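Cell division control protein Cdc48 (Mycobacterium smegmatis, PDB 5E7P) is an AAA-family protein that binds ADP at two sites and probably hydrolyses ATP. Local coordinates at residues V274-M279 / T366-E371; H235-K240 / R385-S390. All blocks are in the same frame, centred on the assembly; numbering follows the deposited sequence.

In the fold
Both contacts belong to the first of two AAA modules. Contact 1 lies at the phosphates of one ADP. There, segment 274-279 of the P-loop meets segment 366-371 after strand 361-366. Contact 2 lies further out, where segment 235-240 covers the edge strand 385-388 and the residues after it. The two centres are 10 Å apart, and contact 1 is nested within the chain loop that contact 2 closes. Met279 joins them: its CE is 3.7 Å from CD1 of Leu389, and its SD is 3.7 Å from CB of Ala238. Leu389 also touches Lys276, and His235 touches Val274, so contact 2 packs directly behind the nucleotide site.

Contact 1 (V274-M279 / T366-E371); sequences VGKATM and TSAVPE. With ADP (adenosine-5'-diphosphate), chain C.
CE of Lys276 lies over one face of the flat peptide between Ser367 and Ala368, 3.8 Å from Ser367 C. This is the P-loop (Walker A) lysine of a AAA module, passing the end of strand 361-366 on its way to ADP. Its chain bends twice near the tip (chi3 -62°, chi4 -65°), which brings NZ back to the phosphate, 2.8 Å from O3B of ADP. NZ also bonds to Gly270 O, so the ammonium is gripped by both the loop and the ligand. The backbone N atoms of Gly275 and Lys276 point to the same O3B. Ala277 N reaches O2B at 2.9 Å. Helix 276-283 thus presents its N-terminal end to the phosphates, and this would be expected to stabilise their negative charge.

Nearer the backbone of the lysine, CG2 of Thr366 packs against CB of Lys276 at 3.9 Å and faces Ala277 N at 4.2 Å. Its hydroxyl is turned to another partner, Asp327 N. Ser367 follows at the place where AAA proteins commonly carry the sensor 1 residue. Here its OG bonds forward to Val369 O, from above the carbonyl plane. Thr278 serves the other phosphate: its N is 2.9 Å from O2A, and its CG2 lies above the adenine plane but outside the ring, beyond the N7 edge, 3.8 Å from ADP N7.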
loop_
_atom_site.group_PDB
_atom_site.type_symbol
_atom_site.label_atom_id
_atom_site.label_comp_id
_atom_site.label_asym_id
_atom_site.label_seq_id
_atom_site.Cartn_x
_atom_site.Cartn_y
_atom_site.Cartn_z
ATOM N N VAL A 274 -7.094 1.038 -4.607
ATOM C CA VAL A 274 -8.298 0.882 -3.804
ATOM C C VAL A 274 -9.537 1.307 -4.596
ATOM O O VAL A 274 -10.654 0.892 -4.287
ATOM C CB VAL A 274 -8.211 1.664 -2.476
ATOM C CG1 VAL A 274 -8.508 3.138 -2.702
ATOM C CG2 VAL A 274 -9.168 1.074 -1.450
ATOM N N GLY A 275 -9.329 2.123 -5.627
ATOM C CA GLY A 275 -10.414 2.552 -6.493
ATOM C C GLY A 275 -10.699 4.041 -6.436
ATOM O O GLY A 275 -11.847 4.460 -6.573
ATOM N N LYS A 276 -9.657 4.845 -6.245
ATOM C CA LYS A 276 -9.822 6.294 -6.152
ATOM C C LYS A 276 -10.242 6.931 -7.480
ATOM O O LYS A 276 -11.165 7.744 -7.524
ATOM C CB LYS A 276 -8.541 6.946 -5.635
ATOM C CG LYS A 276 -8.133 6.494 -4.248
ATOM C CD LYS A 276 -6.857 7.197 -3.809
ATOM C CE LYS A 276 -5.695 6.863 -4.721
ATOM N NZ LYS A 276 -5.337 5.418 -4.654
ATOM N N ALA A 277 -9.560 6.566 -8.560
ATOM C CA ALA A 277 -9.847 7.143 -9.869
ATOM C C ALA A 277 -11.199 6.673 -10.395
ATOM O O ALA A 277 -11.946 7.447 -10.992
ATOM C CB ALA A 277 -8.737 6.807 -10.859
ATOM N N THR A 278 -11.510 5.402 -10.166
ATOM C CA THR A 278 -12.790 4.839 -10.577
ATOM C C THR A 278 -13.953 5.535 -9.869
ATOM O O THR A 278 -14.998 5.791 -10.470
ATOM C CB THR A 278 -12.840 3.321 -10.309
ATOM O OG1 THR A 278 -11.837 2.665 -11.097
ATOM C CG2 THR A 278 -14.205 2.753 -10.662
ATOM N N MET A 279 -13.762 5.851 -8.591
ATOM C CA MET A 279 -14.778 6.566 -7.828
ATOM C C MET A 279 -15.049 7.946 -8.424
ATOM O O MET A 279 -16.200 8.366 -8.536
ATOM C CB MET A 279 -14.361 6.714 -6.362
ATOM C CG MET A 279 -15.336 7.555 -5.544
ATOM S SD MET A 279 -14.811 7.893 -3.855
ATOM C CE MET A 279 -13.553 9.136 -4.124
ATOM N N THR A 366 -6.290 12.712 -7.618
ATOM C CA THR A 366 -6.054 11.557 -6.764
ATOM C C THR A 366 -4.568 11.376 -6.480
ATOM O O THR A 366 -3.714 11.875 -7.215
ATOM C CB THR A 366 -6.607 10.260 -7.380
ATOM O OG1 THR A 366 -5.980 10.030 -8.646
ATOM C CG2 THR A 366 -8.121 10.350 -7.570
ATOM N N SER A 367 -4.278 10.653 -5.404
ATOM C CA SER A 367 -2.915 10.337 -5.005
ATOM C C SER A 367 -2.984 9.373 -3.835
ATOM O O SER A 367 -3.702 9.625 -2.878
ATOM C CB SER A 367 -2.169 11.601 -4.578
ATOM O OG SER A 367 -0.891 11.276 -4.058
ATOM N N ALA A 368 -2.245 8.270 -3.910
ATOM C CA ALA A 368 -2.255 7.285 -2.835
ATOM C C ALA A 368 -1.883 7.929 -1.505
ATOM O O ALA A 368 -2.636 7.846 -0.538
ATOM C CB ALA A 368 -1.320 6.129 -3.156
ATOM N N VAL A 369 -0.730 8.588 -1.473
ATOM C CA VAL A 369 -0.273 9.292 -0.282
ATOM C C VAL A 369 -0.296 10.803 -0.521
ATOM O O VAL A 369 0.431 11.310 -1.378
ATOM C CB VAL A 369 1.149 8.850 0.107
ATOM C CG1 VAL A 369 1.600 9.550 1.378
ATOM C CG2 VAL A 369 1.201 7.343 0.276
ATOM N N PRO A 370 -1.129 11.526 0.247
ATOM C CA PRO A 370 -1.390 12.960 0.050
ATOM C C PRO A 370 -0.134 13.816 0.179
ATOM O O PRO A 370 0.036 14.772 -0.577
ATOM C CB PRO A 370 -2.366 13.304 1.184
ATOM C CG PRO A 370 -2.912 12.007 1.646
ATOM C CD PRO A 370 -1.822 11.007 1.435
ATOM N N GLU A 371 0.732 13.474 1.126
ATOM C CA GLU A 371 1.943 14.254 1.358
ATOM C C GLU A 371 3.010 14.024 0.287
ATOM O O GLU A 371 4.093 14.605 0.347
ATOM C CB GLU A 371 2.515 13.990 2.753
ATOM C CG GLU A 371 2.885 12.547 3.013
ATOM C CD GLU A 371 1.853 11.821 3.865
ATOM O OE1 GLU A 371 0.657 12.192 3.819
ATOM O OE2 GLU A 371 2.244 10.878 4.585
HETATM P PB ADP C . -6.656 3.933 -7.528
HETATM O O1B ADP C . -5.188 3.599 -7.532
HETATM O O2B ADP C . -7.032 5.063 -8.447
HETATM O O3B ADP C . -7.279 4.025 -6.162
HETATM P PA ADP C . -8.255 2.701 -9.505
HETATM O O1A ADP C . -7.372 2.924 -10.706
HETATM O O2A ADP C . -9.397 3.649 -9.242
HETATM O O3A ADP C . -7.289 2.622 -8.217
HETATM O "O5'" ADP C . -8.801 1.199 -9.596
HETATM C "C5'" ADP C . -7.899 0.136 -9.319
HETATM C "C4'" ADP C . -8.057 -0.876 -10.443
HETATM O "O4'" ADP C . -9.187 -1.700 -10.168
HETATM C "C3'" ADP C . -8.305 -0.169 -11.766
HETATM O "O3'" ADP C . -7.379 -0.641 -12.752
HETATM C "C2'" ADP C . -9.720 -0.531 -12.167
HETATM O "O2'" ADP C . -9.748 -0.946 -13.536
HETATM C "C1'" ADP C . -10.111 -1.680 -11.255
HETATM N N9 ADP C . -11.474 -1.502 -10.703
HETATM C C8 ADP C . -11.831 -0.637 -9.734
HETATM N N7 ADP C . -13.157 -0.742 -9.458
HETATM C C5 ADP C . -13.663 -1.700 -10.258
HETATM C C6 ADP C . -14.990 -2.318 -10.490
HETATM N N6 ADP C . -16.077 -1.924 -9.787
HETATM N N1 ADP C . -15.085 -3.288 -11.430
HETATM C C2 ADP C . -14.017 -3.691 -12.141
HETATM N N3 ADP C . -12.786 -3.176 -11.979
HETATM C C4 ADP C . -12.549 -2.196 -11.075
#

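Contact 2 (H235-K240 / R385-S390); sequences HPQAVK and RELGLS
Gln237, Leu387 and His235 have the most surface buried here, and Leu389 is close behind. Gln237 lies over strand 385-388, in the segment that runs into helix 237-249. Its CB packs against two leucines, 4.0 Å from Leu387 CG and 4.0 Å from Leu389 CD1. The chain then bends at chi2 (84°) and lays the amide across the strand. Gly388 O stands over a face of that amide, 3.3 Å from Gln237 NE2. The oxygen is well above the amide plane, so the N-H groups are poorly aimed at it and the pair is not a hydrogen bond. NE2 bonds instead to Ser577 O, in the second AAA module. Ser577 OG takes the N-H of Gly388, so one serine meets both sides of the contact.

Leu387 points to the helix and sets its CD2 3.5 Å from Gln237 O. Its other methyl meets the aliphatic part of Lys240, whose CD is 4.3 Å from Leu387 CD1.

His235 receives Leu389 on one face. CD2 of Leu389 stands almost exactly above the ring centre, 3.8 Å from the centroid and 9° off the normal, a CH-pi contact. The two side chains cross at about a right angle. Ser390 O lies near the ring plane, 3.7 Å from His235 NE2, a packing distance. On the other ring nitrogen, ND1 bonds to a glycerol.

Backbone bonds to Leu267 and Ser269 pair strand 385-388 with strand 265-269. A helix laid over this outermost strand, next to the strand that leads into the P-loop, fits the RecA-like alpha/beta core of AAA ATPases.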
loop_
_atom_site.group_PDB
_atom_site.type_symbol
_atom_site.label_atom_id
_atom_site.label_comp_id
_atom_site.label_asym_id
_atom_site.label_seq_id
_atom_site.Cartn_x
_atom_site.Cartn_y
_atom_site.Cartn_z
ATOM N N HIS A 235 -17.308 2.363 -0.831
ATOM C CA HIS A 235 -16.689 3.669 -0.632
ATOM C C HIS A 235 -17.730 4.735 -0.312
ATOM O O HIS A 235 -18.190 5.455 -1.201
ATOM C CB HIS A 235 -15.860 4.072 -1.852
ATOM C CG HIS A 235 -14.593 3.288 -2.007
ATOM N ND1 HIS A 235 -14.221 2.702 -3.196
ATOM C CD2 HIS A 235 -13.613 2.995 -1.120
ATOM C CE1 HIS A 235 -13.066 2.080 -3.035
ATOM N NE2 HIS A 235 -12.675 2.244 -1.785
ATOM N N PRO A 236 -18.099 4.842 0.975
ATOM C CA PRO A 236 -19.122 5.776 1.462
ATOM C C PRO A 236 -18.705 7.230 1.258
ATOM O O PRO A 236 -19.544 8.129 1.293
ATOM C CB PRO A 236 -19.207 5.461 2.963
ATOM C CG PRO A 236 -18.570 4.118 3.121
ATOM C CD PRO A 236 -17.512 4.052 2.070
ATOM N N GLN A 237 -17.412 7.452 1.052
ATOM C CA GLN A 237 -16.886 8.793 0.837
ATOM C C GLN A 237 -17.343 9.369 -0.503
ATOM O O GLN A 237 -17.288 10.579 -0.717
ATOM C CB GLN A 237 -15.357 8.793 0.917
ATOM C CG GLN A 237 -14.791 8.585 2.320
ATOM C CD GLN A 237 -14.689 7.119 2.720
ATOM O OE1 GLN A 237 -15.059 6.222 1.961
ATOM N NE2 GLN A 237 -14.179 6.874 3.921
ATOM N N ALA A 238 -17.793 8.495 -1.399
ATOM C CA ALA A 238 -18.287 8.920 -2.705
ATOM C C ALA A 238 -19.563 9.750 -2.572
ATOM O O ALA A 238 -19.831 10.630 -3.392
ATOM C CB ALA A 238 -18.526 7.714 -3.598
ATOM N N VAL A 239 -20.343 9.467 -1.533
ATOM C CA VAL A 239 -21.561 10.223 -1.252
ATOM C C VAL A 239 -21.221 11.675 -0.922
ATOM O O VAL A 239 -21.913 12.603 -1.347
ATOM C CB VAL A 239 -22.358 9.583 -0.089
ATOM C CG1 VAL A 239 -23.462 10.510 0.391
ATOM C CG2 VAL A 239 -22.928 8.231 -0.512
ATOM N N LYS A 240 -20.144 11.868 -0.171
ATOM C CA LYS A 240 -19.734 13.202 0.244
ATOM C C LYS A 240 -19.127 13.979 -0.923
ATOM O O LYS A 240 -19.336 15.188 -1.056
ATOM C CB LYS A 240 -18.753 13.118 1.416
ATOM C CG LYS A 240 -18.376 14.468 2.005
ATOM C CD LYS A 240 -17.643 14.324 3.328
ATOM C CE LYS A 240 -18.595 14.027 4.475
ATOM N NZ LYS A 240 -18.299 14.896 5.653
ATOM N N ARG A 385 -9.982 20.975 0.106
ATOM C CA ARG A 385 -10.448 19.880 0.950
ATOM C C ARG A 385 -9.962 18.519 0.457
ATOM O O ARG A 385 -9.579 18.362 -0.704
ATOM C CB ARG A 385 -11.974 19.903 1.059
ATOM C CG ARG A 385 -12.696 19.569 -0.228
ATOM C CD ARG A 385 -14.162 19.958 -0.139
ATOM N NE ARG A 385 -14.348 21.403 -0.215
ATOM C CZ ARG A 385 -15.487 22.026 0.070
ATOM N NH1 ARG A 385 -16.546 21.331 0.462
ATOM N NH2 ARG A 385 -15.564 23.346 -0.034
ATOM N N GLU A 386 -9.982 17.535 1.352
ATOM C CA GLU A 386 -9.441 16.214 1.049
ATOM C C GLU A 386 -10.381 15.085 1.453
ATOM O O GLU A 386 -11.268 15.258 2.289
ATOM C CB GLU A 386 -8.081 16.028 1.721
ATOM C CG GLU A 386 -7.039 17.037 1.287
ATOM C CD GLU A 386 -5.681 16.774 1.899
ATOM O OE1 GLU A 386 -5.544 15.778 2.640
ATOM O OE2 GLU A 386 -4.749 17.563 1.634
ATOM N N LEU A 387 -10.165 13.919 0.857
ATOM C CA LEU A 387 -11.029 12.773 1.075
ATOM C C LEU A 387 -10.182 11.503 1.089
ATOM O O LEU A 387 -9.479 11.204 0.121
ATOM C CB LEU A 387 -12.076 12.710 -0.035
ATOM C CG LEU A 387 -13.485 12.244 0.317
ATOM C CD1 LEU A 387 -13.953 12.891 1.608
ATOM C CD2 LEU A 387 -14.425 12.592 -0.816
ATOM N N GLY A 388 -10.235 10.766 2.195
ATOM C CA GLY A 388 -9.451 9.553 2.338
ATOM C C GLY A 388 -10.280 8.289 2.215
ATOM O O GLY A 388 -11.245 8.099 2.954
ATOM N N LEU A 389 -9.903 7.422 1.280
ATOM C CA LEU A 389 -10.591 6.147 1.090
ATOM C C LEU A 389 -9.988 5.055 1.970
ATOM O O LEU A 389 -8.868 5.189 2.467
ATOM C CB LEU A 389 -10.558 5.726 -0.382
ATOM C CG LEU A 389 -11.768 6.130 -1.230
ATOM C CD1 LEU A 389 -12.100 7.599 -1.048
ATOM C CD2 LEU A 389 -11.533 5.815 -2.700
ATOM N N SER A 390 -10.737 3.973 2.152
ATOM C CA SER A 390 -10.326 2.900 3.047
ATOM C C SER A 390 -10.254 1.543 2.347
ATOM O O SER A 390 -10.928 1.317 1.344
ATOM C CB SER A 390 -11.292 2.819 4.226
ATOM O OG SER A 390 -11.043 1.663 5.001
#